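Local coordinates for protein walker-type atpase (Pyrococcus abyssi, PDB 2QEN) that binds ADP and a magnesium ion, probably acts as a P-loop ATPase of the archaeal type, and has no established cellular role, at residues Ile72-Glu75 / Glu76-Glu80; Ala137-Leu140 / Arg141-Gly144. The protein carries 1 engineered substitution. All coordinates share one frame; numbering follows the deposited sequence.

Interaction 1 of 2, residues Ile72-Glu75 / Glu76-Glu80; sequences ITRE and ELIKE
T73 and E76 reach back across the first turn of helix 74-84, each side chain taking a backbone N-H of the other residue. The hydroxyl OG1 of T73 accepts from E76 N at 3.2 Å, and the carboxylate oxygen OE1 of E76 accepts from T73 N over the same length, in a nearly straight bond. The amide meets that oxygen from above the carboxylate plane, about 42° out of it. Two torsions set up the exchange: OG1 of T73 sits between its own backbone N and carbonyl carbon (chi1 68°), facing into the turn, while CG of E76 lies beside the backbone N (chi1 -80°) and the extended chain beyond it runs back toward T73, the two side chains crossing at a slant. With an alanine in place of E76, T73 N would probably lose its carboxylate partner and the residue before the helix would be less firmly fixed. Beside the cap, R74 and I78 lie side by side and point the same way, CG of R74 meeting CD1 of I78 at 3.8 Å. The guanidinium leads on to the loop before helix 113-127, where NH2 bonds to R109 O. On the inner side CG2 of I72 approaches CB of L77 at 4.3 Å, and both side chains also pack on L65 of helix 62-67 and on Y143. Regular helical bonding starts straight away: L77 N donates to T73 O, I78 N to R74 O at 2.9 Å, and K79 N to E75 O. The reciprocal pair is a capping box, with T73 as the N-cap of helix 74-84 in the ATPase domain.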
loop_
_atom_site.group_PDB
_atom_site.type_symbol
_atom_site.label_atom_id
_atom_site.label_comp_id
_atom_site.label_asym_id
_atom_site.label_seq_id
_atom_site.Cartn_x
_atom_site.Cartn_y
_atom_site.Cartn_z
ATOM N N ILE A 72 -7.516 4.802 16.172
ATOM C CA ILE A 72 -7.783 3.370 16.385
ATOM C C ILE A 72 -7.598 2.995 17.856
ATOM O O ILE A 72 -6.559 3.288 18.459
ATOM C CB ILE A 72 -6.848 2.441 15.523
ATOM C CG1 ILE A 72 -6.849 2.849 14.038
ATOM C CG2 ILE A 72 -7.245 0.976 15.688
ATOM C CD1 ILE A 72 -5.581 2.475 13.272
ATOM N N THR A 73 -8.600 2.332 18.428
ATOM C CA THR A 73 -8.507 1.843 19.806
ATOM C C THR A 73 -8.159 0.360 19.812
ATOM O O THR A 73 -8.300 -0.315 18.787
ATOM C CB THR A 73 -9.825 2.034 20.589
ATOM O OG1 THR A 73 -10.835 1.167 20.057
ATOM C CG2 THR A 73 -10.298 3.488 20.529
ATOM N N ARG A 74 -7.705 -0.123 20.972
ATOM C CA ARG A 74 -7.465 -1.542 21.239
ATOM C C ARG A 74 -8.693 -2.411 20.934
ATOM O O ARG A 74 -8.592 -3.414 20.228
ATOM C CB ARG A 74 -7.034 -1.723 22.699
ATOM C CG ARG A 74 -6.608 -3.148 23.093
ATOM C CD ARG A 74 -6.362 -3.285 24.613
ATOM N NE ARG A 74 -7.477 -2.796 25.435
ATOM C CZ ARG A 74 -8.534 -3.523 25.805
ATOM N NH1 ARG A 74 -8.655 -4.789 25.423
ATOM N NH2 ARG A 74 -9.483 -2.981 26.559
ATOM N N GLU A 75 -9.850 -2.015 21.449
ATOM C CA GLU A 75 -11.083 -2.767 21.235
ATOM C C GLU A 75 -11.440 -2.933 19.752
ATOM O O GLU A 75 -11.835 -4.017 19.327
ATOM C CB GLU A 75 -12.238 -2.128 22.000
ATOM C CG GLU A 75 -13.558 -2.839 21.803
ATOM C CD GLU A 75 -14.632 -2.368 22.756
ATOM O OE1 GLU A 75 -14.295 -1.681 23.748
ATOM O OE2 GLU A 75 -15.817 -2.694 22.516
ATOM N N GLU A 76 -11.296 -1.862 18.978
ATOM C CA GLU A 76 -11.591 -1.879 17.544
ATOM C C GLU A 76 -10.639 -2.778 16.758
ATOM O O GLU A 76 -11.072 -3.543 15.894
ATOM C CB GLU A 76 -11.551 -0.453 16.985
ATOM C CG GLU A 76 -12.818 0.358 17.248
ATOM C CD GLU A 76 -12.601 1.862 17.167
ATOM O OE1 GLU A 76 -11.461 2.289 16.888
ATOM O OE2 GLU A 76 -13.575 2.621 17.388
ATOM N N LEU A 77 -9.345 -2.662 17.052
ATOM C CA LEU A 77 -8.331 -3.488 16.434
ATOM C C LEU A 77 -8.619 -4.951 16.740
ATOM O O LEU A 77 -8.610 -5.790 15.844
ATOM C CB LEU A 77 -6.940 -3.119 16.969
ATOM C CG LEU A 77 -5.687 -3.266 16.078
ATOM C CD1 LEU A 77 -4.466 -3.597 16.914
ATOM C CD2 LEU A 77 -5.807 -4.260 14.927
ATOM N N ILE A 78 -8.875 -5.256 18.007
ATOM C CA ILE A 78 -9.146 -6.643 18.409
ATOM C C ILE A 78 -10.419 -7.195 17.733
ATOM O O ILE A 78 -10.412 -8.322 17.218
ATOM C CB ILE A 78 -9.107 -6.831 19.949
ATOM C CG1 ILE A 78 -7.684 -6.512 20.447
ATOM C CG2 ILE A 78 -9.508 -8.256 20.328
ATOM C CD1 ILE A 78 -7.466 -6.659 21.913
ATOM N N LYS A 79 -11.471 -6.380 17.693
ATOM C CA LYS A 79 -12.714 -6.749 17.006
ATOM C C LYS A 79 -12.471 -7.063 15.513
ATOM O O LYS A 79 -13.088 -7.985 14.965
ATOM C CB LYS A 79 -13.792 -5.655 17.175
ATOM C CG LYS A 79 -15.206 -6.076 16.752
ATOM C CD LYS A 79 -16.232 -4.936 16.911
ATOM C CE LYS A 79 -17.535 -5.233 16.150
ATOM N NZ LYS A 79 -18.581 -4.155 16.284
ATOM N N GLU A 80 -11.574 -6.298 14.879
ATOM C CA GLU A 80 -11.161 -6.525 13.472
ATOM C C GLU A 80 -10.335 -7.814 13.266
ATOM O O GLU A 80 -10.536 -8.529 12.293
ATOM C CB GLU A 80 -10.432 -5.297 12.897
ATOM C CG GLU A 80 -10.101 -5.371 11.403
ATOM C CD GLU A 80 -11.325 -5.308 10.482
ATOM O OE1 GLU A 80 -12.374 -4.733 10.875
ATOM O OE2 GLU A 80 -11.228 -5.823 9.341
#

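Interaction 2 of 2, residues Ala137-Leu140 / Arg141-Gly144; sequences AQYL and RFYG
The carbonyl oxygen of Q138 is gripped twice by R141, strongly from the side chain through NH1 at 2.9 Å and weakly from the backbone through N at 3.4 Å. The backbone bond is one of the i to i+3 links of a short 3-10 turn that begins soon after strand 130-135 of the P-loop ATPase core; the side-chain bond adds to it. NH1 stands well above the carbonyl plane, 66° out of it, whereas the oxygen lies near the plane of the guanidinium, at its edge. CG of R141 is placed between the backbone N and carbonyl carbon (chi1 75°), from where the extended chain to NE folds back alongside the Q138 carbonyl. The side chains of Q138 and R141 cross with amide and guanidinium planes 15° apart, yet the amide itself serves another site: NE2 of Q138 bonds to E173 and to E136, a magnesium-site residue in a structure of this protein, though no ion is bound to it in this chain. One face of the guanidinium is met by F142, whose CE2 sits 3.4 Å above its centre; in return CG of R141 lies over one face of the phenyl ring, offset toward its rim. F142 also meets Y139, CD2 to CD1 at 4.2 Å, the two rings crossing at a slant, and each of them packs against Y66 as well. L140 packs against F155 and F180, Y143 against L151 and R74. Each later N-H repeats the three-residue spacing, F142 N donating to Y139 O at 3.1 Å and Y143 N to L140 O at 3.0 Å. CB of Y143 comes in beside that last acceptor, 3.1 Å from L140 O.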
loop_
_atom_site.group_PDB
_atom_site.type_symbol
_atom_site.label_atom_id
_atom_site.label_comp_id
_atom_site.label_asym_id
_atom_site.label_seq_id
_atom_site.Cartn_x
_atom_site.Cartn_y
_atom_site.Cartn_z
ATOM N N ALA A 137 0.319 -0.081 7.300
ATOM C CA ALA A 137 0.599 -0.125 8.728
ATOM C C ALA A 137 1.079 1.212 9.318
ATOM O O ALA A 137 1.115 1.385 10.540
ATOM C CB ALA A 137 1.602 -1.248 9.018
ATOM N N GLN A 138 1.422 2.170 8.458
ATOM C CA GLN A 138 1.808 3.500 8.940
ATOM C C GLN A 138 0.645 4.206 9.654
ATOM O O GLN A 138 0.870 5.127 10.451
ATOM C CB GLN A 138 2.400 4.378 7.816
ATOM C CG GLN A 138 1.402 4.870 6.777
ATOM C CD GLN A 138 1.203 3.897 5.621
ATOM O OE1 GLN A 138 1.669 2.761 5.655
ATOM N NE2 GLN A 138 0.506 4.351 4.591
ATOM N N TYR A 139 -0.590 3.774 9.377
ATOM C CA TYR A 139 -1.753 4.329 10.067
ATOM C C TYR A 139 -1.883 3.858 11.513
ATOM O O TYR A 139 -2.722 4.358 12.254
ATOM C CB TYR A 139 -3.048 4.053 9.302
ATOM C CG TYR A 139 -3.188 4.874 8.036
ATOM C CD1 TYR A 139 -3.706 6.158 8.073
ATOM C CD2 TYR A 139 -2.801 4.353 6.806
ATOM C CE1 TYR A 139 -3.839 6.926 6.902
ATOM C CE2 TYR A 139 -2.929 5.101 5.629
ATOM C CZ TYR A 139 -3.455 6.382 5.688
ATOM O OH TYR A 139 -3.567 7.130 4.541
ATOM N N LEU A 140 -1.049 2.911 11.911
ATOM C CA LEU A 140 -1.054 2.426 13.290
ATOM C C LEU A 140 -0.438 3.449 14.242
ATOM O O LEU A 140 -0.547 3.302 15.458
ATOM C CB LEU A 140 -0.363 1.058 13.406
ATOM C CG LEU A 140 -1.042 -0.103 12.650
ATOM C CD1 LEU A 140 -0.196 -1.407 12.728
ATOM C CD2 LEU A 140 -2.502 -0.358 13.118
ATOM N N ARG A 141 0.177 4.493 13.685
ATOM C CA ARG A 141 0.653 5.629 14.479
ATOM C C ARG A 141 -0.522 6.403 15.080
ATOM O O ARG A 141 -0.350 7.174 16.020
ATOM C CB ARG A 141 1.593 6.543 13.665
ATOM C CG ARG A 141 0.944 7.447 12.618
ATOM C CD ARG A 141 2.022 8.173 11.817
ATOM N NE ARG A 141 1.514 9.230 10.931
ATOM C CZ ARG A 141 0.988 9.026 9.719
ATOM N NH1 ARG A 141 0.867 7.788 9.236
ATOM N NH2 ARG A 141 0.569 10.061 8.984
ATOM N N PHE A 142 -1.717 6.154 14.548
ATOM C CA PHE A 142 -2.953 6.751 15.067
ATOM C C PHE A 142 -3.698 5.796 16.025
ATOM O O PHE A 142 -4.869 6.005 16.355
ATOM C CB PHE A 142 -3.856 7.188 13.916
ATOM C CG PHE A 142 -3.247 8.250 13.040
ATOM C CD1 PHE A 142 -3.127 9.570 13.492
ATOM C CD2 PHE A 142 -2.805 7.939 11.761
ATOM C CE1 PHE A 142 -2.565 10.566 12.680
ATOM C CE2 PHE A 142 -2.254 8.925 10.931
ATOM C CZ PHE A 142 -2.128 10.249 11.399
ATOM N N TYR A 143 -3.001 4.748 16.451
ATOM C CA TYR A 143 -3.499 3.828 17.464
ATOM C C TYR A 143 -3.183 4.355 18.868
ATOM O O TYR A 143 -2.059 4.804 19.132
ATOM C CB TYR A 143 -2.861 2.456 17.257
ATOM C CG TYR A 143 -3.230 1.426 18.289
ATOM C CD1 TYR A 143 -2.539 1.340 19.506
ATOM C CD2 TYR A 143 -4.256 0.519 18.047
ATOM C CE1 TYR A 143 -2.881 0.382 20.458
ATOM C CE2 TYR A 143 -4.597 -0.442 18.982
ATOM C CZ TYR A 143 -3.910 -0.507 20.182
ATOM O OH TYR A 143 -4.264 -1.471 21.094
ATOM N N GLY A 144 -4.174 4.293 19.759
ATOM C CA GLY A 144 -3.991 4.684 21.154
ATOM C C GLY A 144 -3.720 6.166 21.325
ATOM O O GLY A 144 -4.202 6.977 20.540
#

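Following the chain, interaction 1 comes first, closing one turn at the start of helix 74-84; interaction 2 opens later, in the loop between strand 130-135 and helix 149-161. Each closes a short local turn, and the two are in series, neither nested nor crossed. Their centres lie about 12 Å apart, and the segments touch directly. I72 probably bonds through both backbone polar atoms, N to F142 O and O to G144 N, each at 2.9 Å. Y143 reaches R74 and L77. The start of helix 74-84 is thereby tied to the loop that follows the strand carrying D135, likewise a magnesium-site residue of this protein.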